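Long-range contacts in development-specific protein S (Myxococcus xanthus, PDB 1NPS), which assembles on the surface of myxospores in the presence of calcium ions, the part described here being its calcium-binding N-terminal domain: residues A1-V5 / P44-A49; E9-G13 / S39-V43; K14-L18 / L31-N35; I50-N54 / L71-N77; N54-A58 / S79-V83. One frame throughout, in Å; residues are numbered along the deposited sequence.

Interaction 1: residues A1-V5 / P44-A49; sequences ANITV and PPGVKA
Val47 meets the start of the chain through both of its methyl groups. CG1 of Val47 lies 3.1 Å from O of Ala1, a tight approach of a methyl to a carbonyl oxygen. CG2 of Val47 is turned to Ile3 and touches its CG2 at 4.2 Å. The split follows from the rotation of the valine: CG1 stands opposite the carbonyl carbon (chi1 -74°), and CG2 is held between the backbone N and that carbon. Ile3 also divides its contacts. Its CD1 runs on to CB of Ala49, 4.1 Å away. On the turn before Val47, Pro44 brings the CG and CD side of its ring up to the backbone of Asn2, with CD 3.2 Å from O of Asn2. No hydrogen bond joins the two segments. With an alanine in place of Val47, Ala1 O and Ile3 CG2 would probably lose their methyl neighbours and a gap would open between the strands.

The second shell places these groups. Residues 44-47 form a type II beta turn, and the positive phi of Gly46 suits its place there. Ile3 is hydrogen-bonded through its backbone to Leu18, and its side chain also packs on Val41 and Val83. The backbone hydrogen bond of Lys48 with Ile84 holds strand 47-52 in its own sheet, and Lys48 NZ forms a salt bridge with Glu63.

Strand 3-6 and strand 47-52 lie in different sheets. The contact therefore bridges the two sheets and the two Greek keys of a beta/gamma-crystallin domain.

Interaction 2: residues E9-G13 / S39-V43; sequences EDFQG and SSVKV. With CA (calcium ion), chain B.
Glu9 and Ser39 bring their backbones close, CA to CA 4.9 Å, where the loop 9-13 folds over the start of strand 40-42. This is the folded hairpin of a beta/gamma-crystallin Greek key. Ser39 and Ser40 form a classic beta bulge opposite Phe6. The OG of Ser40 is the polar centre of the hairpin. It accepts a hydrogen bond from N of Phe11 at 2.9 Å, a bent one with 137° at the hydrogen. It also bonds to O of Asn8, so two points of the loop are tied to one hydroxyl. Ser39 turns its OG to a calcium ion, shared with Tyr7 O, Thr37 O and Asn76 OD1. Its CB packs 3.5 Å from N of Glu9.

The Phe11 ring is covered on one face by the extended chain of Lys42. CG of Lys42 lies 4.0 Å from the ring centroid in a CH-pi contact, and CE of Lys42 comes 3.7 Å from CG of Phe11. A serine in place of Phe11 would probably leave the Lys42 methylenes without the ring they lie on and that side chain freer to turn. Further along the ring, CE1 of Phe11 stops 3.4 Å from O of Val41.

Interaction 3: residues K14-L18 / L31-N35; sequences KQVDL and LGIEN
Leu18 and Ile33 meet end to end at their methyl tips, and the other side chains gather round that meeting. The contact lies in the first Greek key of the beta/gamma-crystallin domain. It sets strand 15-18 against the loop that follows helix 25-30. CD2 of Leu18 comes 4.0 Å from CD1 of Ile33.

Val16 meets the same isoleucine differently. The two side chains pass at a slant, with CG1 of Val16 3.8 Å from CD1 of Ile33. The valine CB and CG2 rest along CG1 of the isoleucine. Ile33 is thus touched along its length by Val16 and at its end by Leu18. Its extended chain, with chi2 at 178°, is what carries CD1 to both. Leu18 also slants past Leu31, its CD2 3.9 Å from CD1 of Leu31. Beyond the contact, Leu18 packs on Ile3, Ile81 and Val83, and Ile33 on Val5, Leu28 and Ile38. The cluster therefore joins the interior of the domain.

The loop is shaped by Gly32. With its positive phi it is the C' residue of the Schellman motif that ends the helix, in which Ile33 N bonds to Leu28 O and Gly32 N to Ala29 O. The chain then turns to present Ile33. Glu34 follows, with its backbone N hydrogen-bonded to OH of Tyr7.

At the exposed end of the contact Lys14 and Glu34 cross at about a right angle. The lysine chain is bent at chi3, -53°. The salt bridge is long, with NZ of Lys14 3.6 Å from OE2 of Glu34.

Interaction 4: residues I50-N54 / L71-N77; sequences ILYQN and LGPLNNN. With CA (calcium ion), chain C; CA (calcium ion), chain B.
Gln53 makes its closest backbone approach to Asn77 through a CA-H...O contact, and no hydrogen bond runs directly across the segments. CA of Gln53 lies 3.1 Å from O of Asn77, and the angle at the hydrogen is 159°. The setting is the second Greek key of the beta/gamma-crystallin domain, where the end of strand 47-52 meets the loop before strand 80-85.

This region serves both calcium ions. O of Gln53 binds one of them at 2.4 Å, together with Asn36 OD1 and Ser79 OG. Asn77 joins that site through a water, which donates to its OD1 at 3.1 Å. OD1 of Asn76 binds the other calcium at 2.1 Å, with Tyr7 O, Thr37 O and Ser39 OG.

The side chains of Gln53 and Asn77 run alongside one another in the same direction. OE1 of Gln53 is 3.8 Å from CB of Asn77, and the two amide planes are 50° apart. The glutamine CG stands opposite its own backbone N (chi1 -171°), which sets the chain beside the asparagine.

Further back along strand 47-52 the contact is apolar. CD1 of Leu51 touches both methyls of Leu71, each at 3.9 Å. CD2 of Leu74 presses on O of Leu51. The loop is tied to itself by a weak hydrogen bond, from ND2 of Asn77 to O of Pro73 at 3.3 Å.

Interaction 5: residues N54-A58 / S79-V83; sequences NDGFA and SSIRV. With CA (calcium ion), chain C.
Phe57 overlaps the methylenes of Arg82 obliquely at its CD1 corner. CG of Arg82 is 3.3 Å from CD1 of Phe57, a tight approach, and the two side chains run roughly perpendicular. The guanidinium plane is turned 83° from the ring plane, so the two flat groups do not stack. The arginine bends at chi3, 52°, and its NE is hydrogen-bonded to OD1 of Asn22. At the edge of the ring, near its plane, O of Ile81 lies 3.5 Å from CE1 of Phe57.

Ser80 holds the loop to the strand. Its OG donates to O of Asn54 at 2.7 Å, in the carbonyl plane. It also accepts from N of Phe57 at 2.9 Å, with 143° at the hydrogen. The buried hydroxyl is thus used both as donor and as acceptor, and the loop is fixed at both ends of its bend.

Asp55 steadies the bend. Its OD1 accepts hydrogen bonds from N of Arg25 and from N of Gly56, the latter coming from above the plane of the carboxylate.

Ser79 turns its OG to a calcium ion, 2.1 Å away, and shares it with Asn36 OD1 and Gln53 O. That OG is hydrogen-bonded to OD1 of Asn35. Ser79 and Ser80 form a classic beta bulge opposite Tyr52. A folded loop tied to a strand serine beside a calcium site is characteristic of the beta/gamma-crystallin Greek key.

From the N terminus, interaction 1 closes the widest loop, joining residues 1-5 to 44-49 across the two sheets. Interaction 2 lies within that loop and folds 9-13 onto strand 40-42. Interaction 3 lies within the loop that interaction 2 closes, setting strand 15-18 against the loop after helix 25-30. The chain then enters the second Greek key. Interactions 4 and 5 both begin at the end of strand 47-52, share Asn54, and come after the first three in series. Interactions 2 and 4 meet at one calcium ion, and interactions 4 and 5 at the other. Asn35 of interaction 3 is hydrogen-bonded to Ser79 of interaction 5, another tie between the two keys.

Interaction 1: residues A1-V5 / P44-A49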
# COMPACT_ATOMS: atom_id res chain seq x y z
N ALA A 1 9.20 -7.65 -6.96
CA ALA A 1 8.67 -8.64 -5.99
C ALA A 1 7.63 -8.02 -5.06
O ALA A 1 6.44 -8.03 -5.36
CB ALA A 1 9.81 -9.25 -5.18
N ASN A 2 8.09 -7.44 -3.96
CA ASN A 2 7.15 -6.85 -3.00
C ASN A 2 7.27 -5.36 -2.88
O ASN A 2 8.28 -4.78 -3.26
CB ASN A 2 7.36 -7.42 -1.59
CG ASN A 2 7.88 -8.83 -1.60
OD1 ASN A 2 7.30 -9.72 -2.22
ND2 ASN A 2 9.00 -9.04 -0.91
N ILE A 3 6.19 -4.75 -2.40
CA ILE A 3 6.17 -3.32 -2.13
C ILE A 3 6.36 -3.28 -0.60
O ILE A 3 6.07 -4.26 0.09
CB ILE A 3 4.79 -2.67 -2.48
CG1 ILE A 3 3.67 -3.29 -1.63
CG2 ILE A 3 4.48 -2.81 -3.98
CD1 ILE A 3 2.52 -2.35 -1.36
N THR A 4 6.87 -2.17 -0.08
CA THR A 4 7.03 -2.05 1.37
C THR A 4 6.25 -0.80 1.79
O THR A 4 6.41 0.27 1.20
CB THR A 4 8.53 -1.95 1.78
OG1 THR A 4 9.29 -2.94 1.08
CG2 THR A 4 8.68 -2.20 3.26
N VAL A 5 5.31 -0.99 2.71
CA VAL A 5 4.49 0.11 3.22
C VAL A 5 5.01 0.61 4.56
O VAL A 5 5.35 -0.19 5.44
CB VAL A 5 3.01 -0.32 3.33
CG1 VAL A 5 2.46 -0.70 1.95
CG2 VAL A 5 2.86 -1.48 4.30
N PRO A 44 9.46 -1.35 -6.13
CA PRO A 44 10.58 -1.69 -7.02
C PRO A 44 10.04 -2.10 -8.38
O PRO A 44 8.83 -2.29 -8.55
CB PRO A 44 11.21 -2.88 -6.30
CG PRO A 44 10.02 -3.59 -5.77
CD PRO A 44 9.19 -2.46 -5.20
N PRO A 45 10.93 -2.25 -9.38
CA PRO A 45 10.58 -2.65 -10.75
C PRO A 45 9.82 -3.98 -10.79
O PRO A 45 10.03 -4.84 -9.95
CB PRO A 45 11.94 -2.80 -11.40
CG PRO A 45 12.71 -1.70 -10.77
CD PRO A 45 12.35 -1.84 -9.31
N GLY A 46 8.92 -4.13 -11.75
CA GLY A 46 8.18 -5.38 -11.86
C GLY A 46 6.86 -5.50 -11.11
O GLY A 46 6.15 -6.48 -11.33
N VAL A 47 6.56 -4.56 -10.21
CA VAL A 47 5.29 -4.55 -9.44
C VAL A 47 4.70 -3.15 -9.27
O VAL A 47 5.40 -2.15 -9.35
CB VAL A 47 5.43 -5.14 -8.00
CG1 VAL A 47 5.55 -6.65 -8.04
CG2 VAL A 47 6.58 -4.49 -7.24
N LYS A 48 3.40 -3.10 -8.99
CA LYS A 48 2.68 -1.85 -8.75
C LYS A 48 1.57 -2.15 -7.74
O LYS A 48 1.23 -3.32 -7.50
CB LYS A 48 2.07 -1.30 -10.04
CG LYS A 48 0.87 -2.07 -10.56
CD LYS A 48 0.13 -1.24 -11.59
CE LYS A 48 -1.16 -1.90 -12.02
NZ LYS A 48 -1.87 -1.09 -13.05
N ALA A 49 1.04 -1.10 -7.13
CA ALA A 49 -0.01 -1.24 -6.14
C ALA A 49 -1.13 -0.23 -6.36
O ALA A 49 -0.91 0.87 -6.88
CB ALA A 49 0.57 -1.03 -4.72

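Interaction 2: residues E9-G13 / S39-V43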
# COMPACT_ATOMS: atom_id res chain seq x y z
N GLU A 9 5.66 9.13 6.65
CA GLU A 9 6.17 9.61 5.36
C GLU A 9 7.69 9.47 5.23
O GLU A 9 8.40 9.25 6.21
CB GLU A 9 5.73 11.06 5.13
CG GLU A 9 4.22 11.23 4.94
CD GLU A 9 3.79 12.63 4.54
OE1 GLU A 9 4.50 13.61 4.83
OE2 GLU A 9 2.71 12.76 3.92
N ASP A 10 8.18 9.60 3.99
CA ASP A 10 9.62 9.51 3.69
C ASP A 10 10.24 8.20 4.14
O ASP A 10 11.37 8.17 4.60
CB ASP A 10 10.37 10.69 4.33
CG ASP A 10 9.84 12.04 3.87
OD1 ASP A 10 9.44 12.17 2.69
OD2 ASP A 10 9.83 12.99 4.68
N PHE A 11 9.47 7.12 4.03
CA PHE A 11 9.92 5.78 4.40
C PHE A 11 10.44 5.65 5.84
O PHE A 11 11.50 5.07 6.08
CB PHE A 11 10.98 5.30 3.38
CG PHE A 11 10.66 5.67 1.94
CD1 PHE A 11 9.41 5.42 1.39
CD2 PHE A 11 11.62 6.32 1.16
CE1 PHE A 11 9.11 5.82 0.09
CE2 PHE A 11 11.31 6.71 -0.15
CZ PHE A 11 10.06 6.46 -0.68
N GLN A 12 9.68 6.15 6.81
CA GLN A 12 10.09 6.06 8.21
C GLN A 12 9.07 5.24 8.99
O GLN A 12 7.99 4.98 8.50
CB GLN A 12 10.18 7.45 8.85
CG GLN A 12 11.23 8.36 8.25
CD GLN A 12 12.54 8.27 8.98
OE1 GLN A 12 12.62 8.54 10.18
NE2 GLN A 12 13.60 7.91 8.26
N GLY A 13 9.41 4.86 10.21
CA GLY A 13 8.50 4.09 11.04
C GLY A 13 8.29 2.63 10.67
O GLY A 13 8.98 2.08 9.83
N SER A 39 1.63 5.76 5.15
CA SER A 39 1.99 7.13 4.80
C SER A 39 3.03 7.22 3.68
O SER A 39 3.24 8.29 3.09
CB SER A 39 2.43 7.89 6.05
OG SER A 39 1.47 7.73 7.10
N SER A 40 3.69 6.11 3.39
CA SER A 40 4.67 6.09 2.30
C SER A 40 4.88 4.65 1.83
O SER A 40 4.61 3.70 2.57
CB SER A 40 5.99 6.79 2.69
OG SER A 40 6.73 6.13 3.70
N VAL A 41 5.26 4.49 0.56
CA VAL A 41 5.44 3.18 -0.02
C VAL A 41 6.61 3.11 -0.99
O VAL A 41 6.87 4.06 -1.75
CB VAL A 41 4.18 2.75 -0.81
CG1 VAL A 41 4.33 1.32 -1.32
CG2 VAL A 41 2.93 2.89 0.05
N LYS A 42 7.32 1.99 -0.97
CA LYS A 42 8.42 1.75 -1.88
C LYS A 42 7.91 0.74 -2.90
O LYS A 42 7.23 -0.23 -2.55
CB LYS A 42 9.64 1.18 -1.15
CG LYS A 42 10.40 2.18 -0.29
CD LYS A 42 11.72 1.61 0.20
CE LYS A 42 12.47 2.63 1.02
NZ LYS A 42 13.76 2.10 1.53
N VAL A 43 8.15 1.01 -4.18
CA VAL A 43 7.71 0.12 -5.23
C VAL A 43 8.86 -0.14 -6.19
O VAL A 43 9.24 0.74 -6.96
CB VAL A 43 6.49 0.71 -6.00
CG1 VAL A 43 5.91 -0.30 -6.98
CG2 VAL A 43 5.42 1.18 -5.02
CA CA B . 0.82 7.00 8.63
O HOH W 1 1.45 10.64 2.85
O HOH W 2 0.64 7.02 10.20

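Interaction 3: residues K14-L18 / L31-N35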
# COMPACT_ATOMS: atom_id res chain seq x y z
N LYS A 14 7.30 2.03 11.33
CA LYS A 14 6.92 0.63 11.13
C LYS A 14 6.76 0.31 9.65
O LYS A 14 6.11 1.06 8.92
CB LYS A 14 5.60 0.37 11.87
CG LYS A 14 5.09 -1.04 11.80
CD LYS A 14 3.84 -1.18 12.66
CE LYS A 14 4.11 -0.69 14.09
NZ LYS A 14 2.90 -0.70 14.98
N GLN A 15 7.32 -0.82 9.24
CA GLN A 15 7.28 -1.24 7.84
C GLN A 15 6.92 -2.71 7.67
O GLN A 15 7.22 -3.53 8.54
CB GLN A 15 8.62 -0.94 7.18
CG GLN A 15 9.81 -1.58 7.83
CD GLN A 15 11.10 -1.17 7.17
OE1 GLN A 15 11.78 -0.24 7.62
NE2 GLN A 15 11.45 -1.85 6.09
N VAL A 16 6.25 -3.03 6.56
CA VAL A 16 5.80 -4.40 6.24
C VAL A 16 5.82 -4.64 4.73
O VAL A 16 5.31 -3.81 3.96
CB VAL A 16 4.31 -4.65 6.73
CG1 VAL A 16 3.80 -5.98 6.24
CG2 VAL A 16 4.20 -4.58 8.25
N ASP A 17 6.34 -5.78 4.31
CA ASP A 17 6.39 -6.13 2.88
C ASP A 17 5.11 -6.83 2.42
O ASP A 17 4.53 -7.60 3.17
CB ASP A 17 7.56 -7.09 2.60
CG ASP A 17 8.91 -6.42 2.73
OD1 ASP A 17 8.98 -5.19 2.57
OD2 ASP A 17 9.90 -7.14 2.97
N LEU A 18 4.67 -6.53 1.21
CA LEU A 18 3.47 -7.16 0.65
C LEU A 18 3.74 -7.73 -0.73
O LEU A 18 3.99 -6.98 -1.68
CB LEU A 18 2.32 -6.16 0.52
CG LEU A 18 1.74 -5.58 1.80
CD1 LEU A 18 0.67 -4.55 1.44
CD2 LEU A 18 1.17 -6.73 2.64
N LEU A 31 -1.68 -9.04 8.86
CA LEU A 31 -0.27 -8.92 8.49
C LEU A 31 0.42 -7.80 9.26
O LEU A 31 1.55 -7.44 8.98
CB LEU A 31 -0.15 -8.71 6.98
CG LEU A 31 -0.86 -9.76 6.12
CD1 LEU A 31 -0.70 -9.45 4.65
CD2 LEU A 31 -0.31 -11.15 6.42
N GLY A 32 -0.28 -7.27 10.26
CA GLY A 32 0.27 -6.20 11.08
C GLY A 32 0.18 -4.79 10.53
O GLY A 32 0.94 -3.91 10.96
N ILE A 33 -0.71 -4.57 9.56
CA ILE A 33 -0.90 -3.26 8.95
C ILE A 33 -2.25 -2.72 9.37
O ILE A 33 -3.27 -3.13 8.84
CB ILE A 33 -0.86 -3.35 7.41
CG1 ILE A 33 0.53 -3.79 6.95
CG2 ILE A 33 -1.27 -2.00 6.78
CD1 ILE A 33 0.66 -3.96 5.45
N GLU A 34 -2.24 -1.83 10.35
CA GLU A 34 -3.48 -1.23 10.86
C GLU A 34 -4.17 -0.37 9.81
O GLU A 34 -3.54 0.24 8.96
CB GLU A 34 -3.19 -0.39 12.10
CG GLU A 34 -2.62 -1.18 13.25
CD GLU A 34 -1.86 -0.31 14.22
OE1 GLU A 34 -2.50 0.47 14.94
OE2 GLU A 34 -0.61 -0.40 14.25
N ASN A 35 -5.49 -0.30 9.92
CA ASN A 35 -6.29 0.48 8.99
C ASN A 35 -5.90 1.96 8.99
O ASN A 35 -5.59 2.53 10.05
CB ASN A 35 -7.76 0.33 9.34
CG ASN A 35 -8.65 1.02 8.37
OD1 ASN A 35 -8.63 0.72 7.17
ND2 ASN A 35 -9.44 1.97 8.87

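Interaction 4: residues I50-N54 / L71-N77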
# COMPACT_ATOMS: atom_id res chain seq x y z
N ILE A 50 -2.33 -0.63 -5.98
CA ILE A 50 -3.48 0.26 -6.06
C ILE A 50 -3.95 0.35 -4.61
O ILE A 50 -4.27 -0.67 -4.00
CB ILE A 50 -4.63 -0.30 -6.94
CG1 ILE A 50 -4.10 -0.64 -8.33
CG2 ILE A 50 -5.73 0.77 -7.06
CD1 ILE A 50 -5.09 -1.38 -9.23
N LEU A 51 -3.87 1.55 -4.04
CA LEU A 51 -4.29 1.78 -2.66
C LEU A 51 -5.71 2.34 -2.68
O LEU A 51 -6.02 3.24 -3.46
CB LEU A 51 -3.32 2.75 -1.98
CG LEU A 51 -1.83 2.52 -2.25
CD1 LEU A 51 -1.02 3.53 -1.44
CD2 LEU A 51 -1.41 1.11 -1.92
N TYR A 52 -6.59 1.76 -1.87
CA TYR A 52 -8.00 2.16 -1.82
C TYR A 52 -8.37 2.75 -0.48
O TYR A 52 -7.91 2.27 0.55
CB TYR A 52 -8.91 0.95 -2.08
CG TYR A 52 -8.68 0.23 -3.39
CD1 TYR A 52 -9.35 0.61 -4.54
CD2 TYR A 52 -7.79 -0.84 -3.47
CE1 TYR A 52 -9.15 -0.06 -5.74
CE2 TYR A 52 -7.58 -1.51 -4.65
CZ TYR A 52 -8.26 -1.12 -5.79
OH TYR A 52 -8.02 -1.77 -6.97
N GLN A 53 -9.22 3.76 -0.49
CA GLN A 53 -9.67 4.40 0.74
C GLN A 53 -10.69 3.54 1.48
O GLN A 53 -10.84 3.63 2.69
CB GLN A 53 -10.27 5.76 0.42
CG GLN A 53 -10.58 6.62 1.64
CD GLN A 53 -10.58 8.10 1.30
OE1 GLN A 53 -9.52 8.72 1.17
NE2 GLN A 53 -11.77 8.67 1.11
N ASN A 54 -11.42 2.73 0.72
CA ASN A 54 -12.42 1.84 1.31
C ASN A 54 -12.00 0.38 1.22
O ASN A 54 -11.21 -0.00 0.36
CB ASN A 54 -13.79 1.99 0.61
CG ASN A 54 -14.39 3.37 0.75
OD1 ASN A 54 -14.09 4.12 1.68
ND2 ASN A 54 -15.28 3.71 -0.17
N LEU A 71 1.59 10.29 0.32
CA LEU A 71 0.40 9.84 -0.40
C LEU A 71 -0.71 10.88 -0.53
O LEU A 71 -1.86 10.53 -0.83
CB LEU A 71 -0.15 8.57 0.27
CG LEU A 71 0.76 7.34 0.28
CD1 LEU A 71 0.11 6.25 1.08
CD2 LEU A 71 1.05 6.87 -1.14
N GLY A 72 -0.37 12.14 -0.26
CA GLY A 72 -1.35 13.19 -0.36
C GLY A 72 -2.65 12.89 0.37
O GLY A 72 -2.62 12.56 1.55
N PRO A 73 -3.79 12.92 -0.33
CA PRO A 73 -5.12 12.66 0.25
C PRO A 73 -5.36 11.25 0.82
O PRO A 73 -6.24 11.07 1.66
CB PRO A 73 -6.08 13.02 -0.89
CG PRO A 73 -5.27 12.68 -2.12
CD PRO A 73 -3.90 13.21 -1.78
N LEU A 74 -4.63 10.25 0.34
CA LEU A 74 -4.80 8.90 0.86
C LEU A 74 -3.91 8.60 2.07
O LEU A 74 -3.89 7.48 2.57
CB LEU A 74 -4.63 7.85 -0.25
CG LEU A 74 -5.95 7.47 -0.94
CD1 LEU A 74 -6.31 8.48 -2.03
CD2 LEU A 74 -5.86 6.07 -1.53
N ASN A 75 -3.16 9.61 2.52
CA ASN A 75 -2.30 9.41 3.68
C ASN A 75 -3.18 9.01 4.85
O ASN A 75 -4.21 9.65 5.10
CB ASN A 75 -1.56 10.71 4.01
CG ASN A 75 -0.83 10.63 5.34
OD1 ASN A 75 0.07 9.82 5.53
ND2 ASN A 75 -1.26 11.44 6.30
N ASN A 76 -2.79 7.96 5.57
CA ASN A 76 -3.56 7.47 6.72
C ASN A 76 -5.03 7.29 6.35
O ASN A 76 -5.94 7.62 7.12
CB ASN A 76 -3.42 8.43 7.92
CG ASN A 76 -2.03 8.38 8.58
OD1 ASN A 76 -1.22 7.48 8.33
ND2 ASN A 76 -1.78 9.33 9.47
N ASN A 77 -5.27 6.75 5.16
CA ASN A 77 -6.62 6.54 4.66
C ASN A 77 -6.72 5.33 3.75
O ASN A 77 -7.58 5.31 2.88
CB ASN A 77 -7.10 7.76 3.87
CG ASN A 77 -7.89 8.74 4.72
OD1 ASN A 77 -8.71 8.35 5.55
ND2 ASN A 77 -7.66 10.04 4.51
CA CA C . -9.89 3.90 4.89
CA CA B . 0.82 7.00 8.63
O HOH W 3 -10.45 5.85 4.91
O HOH W 2 0.64 7.02 10.20
O HOH W 4 -8.71 3.64 3.94
O HOH W 5 -11.41 3.57 5.63

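Interaction 5: residues N54-A58 / S79-V83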
# COMPACT_ATOMS: atom_id res chain seq x y z
N ASN A 54 -11.42 2.73 0.72
CA ASN A 54 -12.42 1.84 1.31
C ASN A 54 -12.00 0.38 1.22
O ASN A 54 -11.21 -0.00 0.36
CB ASN A 54 -13.79 1.99 0.61
CG ASN A 54 -14.39 3.37 0.75
OD1 ASN A 54 -14.09 4.12 1.68
ND2 ASN A 54 -15.28 3.71 -0.17
N ASP A 55 -12.51 -0.43 2.14
CA ASP A 55 -12.25 -1.86 2.15
C ASP A 55 -12.96 -2.40 0.89
O ASP A 55 -13.81 -1.72 0.31
CB ASP A 55 -12.87 -2.47 3.42
CG ASP A 55 -12.42 -3.90 3.68
OD1 ASP A 55 -11.51 -4.41 2.98
OD2 ASP A 55 -12.98 -4.52 4.62
N GLY A 56 -12.60 -3.60 0.45
CA GLY A 56 -13.26 -4.15 -0.72
C GLY A 56 -12.82 -3.58 -2.05
O GLY A 56 -13.58 -3.65 -3.03
N PHE A 57 -11.64 -2.98 -2.09
CA PHE A 57 -11.10 -2.44 -3.33
C PHE A 57 -12.02 -1.42 -4.00
O PHE A 57 -12.24 -1.45 -5.20
CB PHE A 57 -10.78 -3.61 -4.29
CG PHE A 57 -10.16 -4.80 -3.59
CD1 PHE A 57 -8.86 -4.72 -3.08
CD2 PHE A 57 -10.91 -5.94 -3.32
CE1 PHE A 57 -8.32 -5.75 -2.31
CE2 PHE A 57 -10.39 -6.97 -2.56
CZ PHE A 57 -9.08 -6.87 -2.05
N ALA A 58 -12.54 -0.49 -3.21
CA ALA A 58 -13.43 0.52 -3.75
C ALA A 58 -13.08 1.89 -3.20
O ALA A 58 -12.28 2.00 -2.27
CB ALA A 58 -14.87 0.18 -3.40
N SER A 79 -7.50 1.39 3.19
CA SER A 79 -8.19 0.28 3.84
C SER A 79 -8.09 -1.05 3.10
O SER A 79 -8.40 -2.10 3.66
CB SER A 79 -9.65 0.64 4.10
OG SER A 79 -9.74 1.78 4.94
N SER A 80 -7.71 -1.02 1.83
CA SER A 80 -7.52 -2.25 1.06
C SER A 80 -6.45 -1.97 -0.00
O SER A 80 -6.20 -0.81 -0.35
CB SER A 80 -8.84 -2.81 0.49
OG SER A 80 -9.49 -1.91 -0.40
N ILE A 81 -5.77 -3.03 -0.45
CA ILE A 81 -4.68 -2.90 -1.42
C ILE A 81 -4.59 -4.11 -2.37
O ILE A 81 -4.83 -5.25 -1.97
CB ILE A 81 -3.27 -2.83 -0.69
CG1 ILE A 81 -3.24 -1.72 0.37
CG2 ILE A 81 -2.14 -2.61 -1.69
CD1 ILE A 81 -1.96 -1.71 1.23
N ARG A 82 -4.26 -3.85 -3.63
CA ARG A 82 -4.05 -4.90 -4.63
C ARG A 82 -2.62 -4.69 -5.14
O ARG A 82 -2.27 -3.60 -5.60
CB ARG A 82 -5.04 -4.79 -5.80
CG ARG A 82 -6.51 -4.96 -5.42
CD ARG A 82 -7.43 -5.05 -6.64
NE ARG A 82 -6.95 -6.07 -7.57
CZ ARG A 82 -7.00 -5.98 -8.90
NH1 ARG A 82 -7.56 -4.93 -9.49
NH2 ARG A 82 -6.51 -6.97 -9.63
N VAL A 83 -1.75 -5.67 -4.93
CA VAL A 83 -0.37 -5.58 -5.39
C VAL A 83 -0.33 -6.40 -6.66
O VAL A 83 -0.64 -7.59 -6.65
CB VAL A 83 0.62 -6.10 -4.32
CG1 VAL A 83 2.06 -6.02 -4.83
CG2 VAL A 83 0.44 -5.29 -3.02
CA CA C . -9.89 3.90 4.89
O HOH W 4 -8.71 3.64 3.94
O HOH W 5 -11.41 3.57 5.63
O HOH W 3 -10.45 5.85 4.91